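Local coordinates for protein beta-galacturonidase (Eisenbergiella tayi, PDB 6NCW) that probably hydrolyses beta-linked galacturonides as a glycoside hydrolase family 2 enzyme, recognising galacturonate in a TIM-barrel active site, at residues E484-L495 with K542-Y552. Residues are numbered along the deposited sequence; the frame is centred on the assembly and turned at random.
Sequences EEYQVQALKEQL and KLAYEVVKDSY
Leu495 meets the Tyr552 ring obliquely, its CD2 lying 3.9 Å from CE1, while Val548 CG1, one helical turn back, covers one ring face near the rim. The ring supplies a broad apolar surface here, and its OH is satisfied by the carbonyl of Gly274. The Glu484 carboxylate, also flat, uses OE1 to accept the Leu543 N-H nearly along the C-O axis (2.8 Å, bent to 144° at the hydrogen), a strong acceptor for a backbone N-H. Extended beyond CG, the Glu484 chain crosses Leu543 at about a right angle; OE2 accepts a hydrogen bond from Gly473 N and forms a salt bridge with Arg475 of the second subunit. A water accepts from Ala544 N and donates to Glu484 O and Gln487 OE1, an amide oxygen that also lies against Ala544 CB; the amide's strongest polar partner is Ala468, outside both helices. Small Ala544 suits the close approach, its CA 4.3 Å from that of Val488. The two methyls of Val488 divide the contact: CG2 presses tightly on Leu543 CB at 3.5 Å, and CG1, anti to the backbone N (chi1 163°), reaches Val547 CG2. Leu491 CD1 adds contact with Val548. The nearly parallel helices cross at -17°, with axes 8.7 Å apart, and belong to the TIM-barrel domain; Leu495, Val548 and Tyr552 all pack on Ile509 of barrel strand 504-509.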
# COMPACT_ATOMS: atom_id res chain seq x y z
N GLU A 484 -4.92 7.96 8.56
CA GLU A 484 -6.29 8.26 8.18
C GLU A 484 -7.19 8.41 9.39
O GLU A 484 -8.14 9.20 9.35
CB GLU A 484 -6.83 7.17 7.25
CG GLU A 484 -6.19 7.17 5.85
CD GLU A 484 -6.89 6.22 4.89
OE1 GLU A 484 -8.08 6.46 4.59
OE2 GLU A 484 -6.24 5.23 4.44
N GLU A 485 -6.95 7.64 10.46
CA GLU A 485 -7.75 7.79 11.67
C GLU A 485 -7.61 9.18 12.25
O GLU A 485 -8.61 9.81 12.63
CB GLU A 485 -7.36 6.75 12.71
CG GLU A 485 -7.69 5.35 12.29
CD GLU A 485 -6.48 4.63 11.70
OE1 GLU A 485 -5.48 5.30 11.35
OE2 GLU A 485 -6.54 3.39 11.59
N TYR A 486 -6.39 9.69 12.34
CA TYR A 486 -6.26 11.03 12.89
C TYR A 486 -7.00 12.04 12.02
O TYR A 486 -7.62 12.98 12.53
CB TYR A 486 -4.81 11.45 13.05
CG TYR A 486 -4.75 12.82 13.70
CD1 TYR A 486 -4.68 13.98 12.93
CD2 TYR A 486 -4.84 12.94 15.08
CE1 TYR A 486 -4.65 15.24 13.53
CE2 TYR A 486 -4.81 14.18 15.68
CZ TYR A 486 -4.71 15.34 14.90
OH TYR A 486 -4.70 16.57 15.51
N GLN A 487 -6.93 11.88 10.69
CA GLN A 487 -7.59 12.84 9.82
C GLN A 487 -9.10 12.83 10.05
O GLN A 487 -9.76 13.87 9.95
CB GLN A 487 -7.29 12.56 8.35
CG GLN A 487 -7.91 13.61 7.42
CD GLN A 487 -7.85 13.22 5.94
OE1 GLN A 487 -8.19 12.08 5.56
NE2 GLN A 487 -7.41 14.16 5.11
N VAL A 488 -9.66 11.65 10.34
CA VAL A 488 -11.07 11.54 10.67
C VAL A 488 -11.40 12.43 11.87
O VAL A 488 -12.34 13.23 11.82
CB VAL A 488 -11.44 10.07 10.96
CG1 VAL A 488 -12.80 9.99 11.72
CG2 VAL A 488 -11.48 9.27 9.68
N GLN A 489 -10.60 12.32 12.94
CA GLN A 489 -10.85 13.07 14.16
C GLN A 489 -10.72 14.57 13.93
O GLN A 489 -11.53 15.36 14.42
CB GLN A 489 -9.89 12.65 15.27
CG GLN A 489 -9.82 11.15 15.55
CD GLN A 489 -8.66 10.76 16.49
OE1 GLN A 489 -8.49 9.58 16.82
NE2 GLN A 489 -7.87 11.75 16.92
N ALA A 490 -9.67 14.98 13.23
CA ALA A 490 -9.46 16.40 12.95
C ALA A 490 -10.63 17.00 12.18
O ALA A 490 -11.19 18.03 12.57
CB ALA A 490 -8.16 16.60 12.18
N LEU A 491 -11.05 16.34 11.09
CA LEU A 491 -12.11 16.90 10.26
C LEU A 491 -13.43 16.95 11.01
O LEU A 491 -14.19 17.92 10.88
CB LEU A 491 -12.25 16.10 8.96
CG LEU A 491 -11.46 16.60 7.74
CD1 LEU A 491 -12.01 17.94 7.27
CD2 LEU A 491 -9.97 16.73 8.06
N LYS A 492 -13.72 15.93 11.83
CA LYS A 492 -14.94 15.96 12.62
C LYS A 492 -14.98 17.18 13.53
O LYS A 492 -15.95 17.95 13.53
CB LYS A 492 -15.06 14.66 13.42
CG LYS A 492 -16.44 14.45 14.04
CD LYS A 492 -16.50 13.18 14.89
CE LYS A 492 -17.94 12.88 15.33
NZ LYS A 492 -18.10 11.46 15.77
N GLU A 493 -13.90 17.41 14.28
CA GLU A 493 -13.85 18.57 15.16
C GLU A 493 -13.83 19.89 14.39
O GLU A 493 -14.47 20.87 14.81
CB GLU A 493 -12.62 18.49 16.08
CG GLU A 493 -12.58 19.66 17.06
CD GLU A 493 -11.34 19.70 17.93
OE1 GLU A 493 -10.54 18.73 17.88
OE2 GLU A 493 -11.17 20.71 18.67
N GLN A 494 -13.07 19.96 13.30
CA GLN A 494 -12.99 21.19 12.51
C GLN A 494 -14.34 21.61 11.94
O GLN A 494 -14.70 22.79 11.99
CB GLN A 494 -11.97 21.02 11.37
CG GLN A 494 -10.54 20.98 11.89
CD GLN A 494 -9.56 20.54 10.83
OE1 GLN A 494 -9.95 20.06 9.77
NE2 GLN A 494 -8.26 20.70 11.11
N LEU A 495 -15.10 20.66 11.39
CA LEU A 495 -16.36 21.02 10.74
C LEU A 495 -17.41 21.37 11.78
O LEU A 495 -18.20 22.31 11.59
CB LEU A 495 -16.84 19.86 9.85
CG LEU A 495 -16.04 19.63 8.54
CD1 LEU A 495 -16.52 18.40 7.81
CD2 LEU A 495 -16.09 20.83 7.59
N LYS A 542 -10.57 8.46 1.39
CA LYS A 542 -9.93 8.19 2.67
C LYS A 542 -11.00 7.99 3.74
O LYS A 542 -12.19 8.19 3.48
CB LYS A 542 -9.00 9.35 3.05
CG LYS A 542 -7.83 9.56 2.10
CD LYS A 542 -6.95 10.71 2.54
CE LYS A 542 -6.06 11.17 1.37
NZ LYS A 542 -5.31 12.39 1.69
N LEU A 543 -10.60 7.56 4.94
CA LEU A 543 -11.60 7.32 5.98
C LEU A 543 -12.40 8.59 6.28
O LEU A 543 -13.63 8.53 6.42
CB LEU A 543 -10.95 6.79 7.27
CG LEU A 543 -10.23 5.43 7.24
CD1 LEU A 543 -9.60 5.13 8.60
CD2 LEU A 543 -11.20 4.32 6.88
N ALA A 544 -11.73 9.75 6.33
CA ALA A 544 -12.40 11.02 6.59
C ALA A 544 -13.50 11.35 5.58
O ALA A 544 -14.28 12.26 5.82
CB ALA A 544 -11.38 12.16 6.61
N TYR A 545 -13.57 10.63 4.46
CA TYR A 545 -14.61 10.92 3.48
C TYR A 545 -16.00 10.77 4.10
O TYR A 545 -16.89 11.59 3.85
CB TYR A 545 -14.41 10.00 2.28
CG TYR A 545 -15.34 10.15 1.09
CD1 TYR A 545 -16.66 9.69 1.14
CD2 TYR A 545 -14.86 10.63 -0.13
CE1 TYR A 545 -17.48 9.76 0.04
CE2 TYR A 545 -15.67 10.70 -1.23
CZ TYR A 545 -16.97 10.28 -1.14
OH TYR A 545 -17.76 10.36 -2.26
N GLU A 546 -16.18 9.76 4.95
CA GLU A 546 -17.49 9.53 5.55
C GLU A 546 -17.82 10.56 6.62
O GLU A 546 -18.99 10.86 6.85
CB GLU A 546 -17.57 8.11 6.12
CG GLU A 546 -17.52 7.02 5.05
CD GLU A 546 -18.65 7.16 4.03
OE1 GLU A 546 -18.38 7.10 2.80
OE2 GLU A 546 -19.81 7.36 4.46
N VAL A 547 -16.79 11.14 7.25
CA VAL A 547 -16.99 12.20 8.24
C VAL A 547 -17.46 13.48 7.56
O VAL A 547 -18.36 14.17 8.07
CB VAL A 547 -15.69 12.42 9.03
CG1 VAL A 547 -15.60 13.85 9.56
CG2 VAL A 547 -15.61 11.45 10.18
N VAL A 548 -16.85 13.85 6.43
CA VAL A 548 -17.26 15.04 5.70
C VAL A 548 -18.67 14.85 5.14
O VAL A 548 -19.51 15.75 5.22
CB VAL A 548 -16.25 15.36 4.58
CG1 VAL A 548 -16.80 16.46 3.70
CG2 VAL A 548 -14.89 15.78 5.16
N LYS A 549 -18.94 13.68 4.57
CA LYS A 549 -20.25 13.41 4.00
C LYS A 549 -21.34 13.51 5.07
O LYS A 549 -22.36 14.17 4.86
CB LYS A 549 -20.23 12.04 3.34
CG LYS A 549 -21.52 11.58 2.71
CD LYS A 549 -21.24 10.28 1.96
CE LYS A 549 -22.45 9.78 1.21
NZ LYS A 549 -22.10 8.56 0.44
N ASP A 550 -21.12 12.88 6.22
CA ASP A 550 -22.09 12.99 7.31
C ASP A 550 -22.35 14.44 7.68
O ASP A 550 -23.50 14.84 7.89
CB ASP A 550 -21.61 12.25 8.55
CG ASP A 550 -21.67 10.74 8.39
OD1 ASP A 550 -22.32 10.25 7.44
OD2 ASP A 550 -21.04 10.04 9.22
N SER A 551 -21.30 15.26 7.75
CA SER A 551 -21.46 16.66 8.13
C SER A 551 -22.20 17.44 7.05
O SER A 551 -23.20 18.11 7.34
CB SER A 551 -20.11 17.29 8.41
OG SER A 551 -20.26 18.69 8.59
N TYR A 552 -21.73 17.37 5.80
CA TYR A 552 -22.29 18.22 4.75
C TYR A 552 -23.71 17.78 4.37
O TYR A 552 -24.53 18.62 3.98
CB TYR A 552 -21.39 18.22 3.52
CG TYR A 552 -20.20 19.16 3.55
CD1 TYR A 552 -19.82 19.83 4.71
CD2 TYR A 552 -19.45 19.37 2.41
CE1 TYR A 552 -18.73 20.69 4.73
CE2 TYR A 552 -18.35 20.23 2.41
CZ TYR A 552 -17.99 20.89 3.57
OH TYR A 552 -16.90 21.74 3.55
O HOH W 1 -8.94 9.78 6.68